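Long-range contact in DivIVA (Staphylococcus aureus, PDB 7O39), which probably acts as a cell-division scaffold of the divisome, this piece being the N-terminal domain of a longer coiled-coil protein: residues A[4-9]-A[32-37]. Residues are numbered along the deposited sequence; the frame is centred on the assembly and turned at random.
Sequences FTPNEI and QLSTEI
Ile9 lays its CD1 methyl against the flank of Ser34, 3.8 Å from Ser34 CB, and the same methyl meets Ile37 CD1 at 4.1 Å. In both isoleucines CG1 stands anti to the carbonyl carbon (chi1 -68° in Ile9), and the extended chain beyond it brings each CD1 to this meeting point. Pro6 approaches the serine hydroxyl with its ring: Ser34 OG lies 3.4 Å from Pro6 CA and about as near Pro6 CB, at the closest approach of the two backbones.

No direct hydrogen bond joins the segments; a water does so instead, donating to Phe4 O over 3.0 Å and lying 2.7 Å from Ser34 OG. The buried hydroxyl thus has a polar partner amid apolar neighbours.

Short helix 6-11 lies against long helix 23-53, to which the chain returns by way of the short strands 16-17 and 20-21; the segment of the long helix here belongs to the predicted coiled coil of this DivIVA N-terminal domain. Across the dimer, Phe4 and Ile9 pack on Leu33 of the second subunit, and Ile37 on its counterpart there.

Thr5 and Glu8 start the short helix with a capping box: Glu8 N donates to Thr5 OG1, 3.0 Å away, while Thr5 N reaches Glu8 OE1 from above the carboxylate, 48° out of its plane.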
loop_
_atom_site.group_PDB
_atom_site.type_symbol
_atom_site.label_atom_id
_atom_site.label_comp_id
_atom_site.label_asym_id
_atom_site.label_seq_id
_atom_site.Cartn_x
_atom_site.Cartn_y
_atom_site.Cartn_z
ATOM N N PHE A 4 1.877 2.869 8.211
ATOM C CA PHE A 4 1.058 1.689 7.930
ATOM C C PHE A 4 1.926 0.448 8.131
ATOM O O PHE A 4 2.523 -0.071 7.182
ATOM C CB PHE A 4 0.543 1.738 6.504
ATOM C CG PHE A 4 -0.335 2.913 6.211
ATOM C CD1 PHE A 4 0.211 4.123 5.814
ATOM C CD2 PHE A 4 -1.709 2.804 6.315
ATOM C CE1 PHE A 4 -0.607 5.210 5.537
ATOM C CE2 PHE A 4 -2.529 3.885 6.037
ATOM C CZ PHE A 4 -1.976 5.088 5.652
ATOM N N THR A 5 1.993 -0.046 9.361
ATOM C CA THR A 5 2.759 -1.252 9.616
ATOM C C THR A 5 2.049 -2.452 8.997
ATOM O O THR A 5 0.838 -2.409 8.741
ATOM C CB THR A 5 2.893 -1.510 11.115
ATOM O OG1 THR A 5 1.594 -1.799 11.649
ATOM C CG2 THR A 5 3.533 -0.320 11.834
ATOM N N PRO A 6 2.774 -3.543 8.755
ATOM C CA PRO A 6 2.103 -4.738 8.225
ATOM C C PRO A 6 0.929 -5.183 9.068
ATOM O O PRO A 6 -0.120 -5.545 8.524
ATOM C CB PRO A 6 3.225 -5.783 8.188
ATOM C CG PRO A 6 4.440 -4.966 7.955
ATOM C CD PRO A 6 4.242 -3.702 8.754
ATOM N N ASN A 7 1.072 -5.165 10.390
ATOM C CA ASN A 7 -0.020 -5.657 11.215
ATOM C C ASN A 7 -1.189 -4.678 11.247
ATOM O O ASN A 7 -2.344 -5.109 11.307
ATOM C CB ASN A 7 0.490 -6.056 12.597
ATOM C CG ASN A 7 1.201 -7.408 12.576
ATOM O OD1 ASN A 7 0.887 -8.271 11.750
ATOM N ND2 ASN A 7 2.158 -7.593 13.473
ATOM N N GLU A 8 -0.934 -3.372 11.141
ATOM C CA GLU A 8 -2.047 -2.435 11.019
ATOM C C GLU A 8 -2.856 -2.718 9.757
ATOM O O GLU A 8 -4.094 -2.686 9.777
ATOM C CB GLU A 8 -1.529 -0.992 11.008
ATOM C CG GLU A 8 -1.166 -0.433 12.392
ATOM C CD GLU A 8 -0.351 0.853 12.321
ATOM O OE1 GLU A 8 0.018 1.269 11.201
ATOM O OE2 GLU A 8 -0.079 1.451 13.388
ATOM N N ILE A 9 -2.172 -2.980 8.647
ATOM C CA ILE A 9 -2.860 -3.233 7.388
ATOM C C ILE A 9 -3.658 -4.520 7.474
ATOM O O ILE A 9 -4.834 -4.569 7.101
ATOM C CB ILE A 9 -1.848 -3.275 6.230
ATOM C CG1 ILE A 9 -1.261 -1.882 6.015
ATOM C CG2 ILE A 9 -2.502 -3.830 4.957
ATOM C CD1 ILE A 9 -0.107 -1.842 5.044
ATOM N N GLN A 32 -0.310 -7.956 -0.347
ATOM C CA GLN A 32 0.605 -7.545 -1.411
ATOM C C GLN A 32 1.000 -6.082 -1.269
ATOM O O GLN A 32 2.170 -5.723 -1.476
ATOM C CB GLN A 32 -0.028 -7.800 -2.774
ATOM C CG GLN A 32 -0.200 -9.276 -3.121
ATOM C CD GLN A 32 -0.759 -9.469 -4.512
ATOM O OE1 GLN A 32 -1.876 -9.039 -4.812
ATOM N NE2 GLN A 32 0.018 -10.110 -5.375
ATOM N N LEU A 33 0.042 -5.214 -0.935
ATOM C CA LEU A 33 0.371 -3.802 -0.772
ATOM C C LEU A 33 1.292 -3.585 0.421
ATOM O O LEU A 33 2.216 -2.760 0.355
ATOM C CB LEU A 33 -0.895 -2.959 -0.639
ATOM C CG LEU A 33 -1.781 -2.937 -1.888
ATOM C CD1 LEU A 33 -2.990 -2.041 -1.665
ATOM C CD2 LEU A 33 -1.020 -2.506 -3.136
ATOM N N SER A 34 1.076 -4.320 1.512
ATOM C CA SER A 34 1.976 -4.214 2.658
ATOM C C SER A 34 3.398 -4.608 2.279
ATOM O O SER A 34 4.365 -3.937 2.661
ATOM C CB SER A 34 1.473 -5.073 3.811
ATOM O OG SER A 34 2.378 -4.970 4.893
ATOM N N THR A 35 3.546 -5.698 1.532
ATOM C CA THR A 35 4.869 -6.106 1.078
ATOM C C THR A 35 5.528 -5.004 0.254
ATOM O O THR A 35 6.716 -4.716 0.431
ATOM C CB THR A 35 4.750 -7.413 0.292
ATOM O OG1 THR A 35 4.316 -8.441 1.184
ATOM C CG2 THR A 35 6.081 -7.831 -0.323
ATOM N N GLU A 36 4.775 -4.371 -0.651
ATOM C CA GLU A 36 5.336 -3.297 -1.463
ATOM C C GLU A 36 5.800 -2.141 -0.586
ATOM O O GLU A 36 6.898 -1.603 -0.782
ATOM C CB GLU A 36 4.290 -2.810 -2.469
ATOM C CG GLU A 36 4.811 -1.800 -3.480
ATOM N N ILE A 37 4.980 -1.763 0.401
ATOM C CA ILE A 37 5.332 -0.685 1.324
ATOM C C ILE A 37 6.597 -1.037 2.096
ATOM O O ILE A 37 7.519 -0.221 2.218
ATOM C CB ILE A 37 4.145 -0.375 2.257
ATOM C CG1 ILE A 37 3.039 0.329 1.453
ATOM C CG2 ILE A 37 4.585 0.454 3.460
ATOM C CD1 ILE A 37 1.696 0.416 2.156
HETATM O O HOH W 1 3.273 -2.441 5.449
#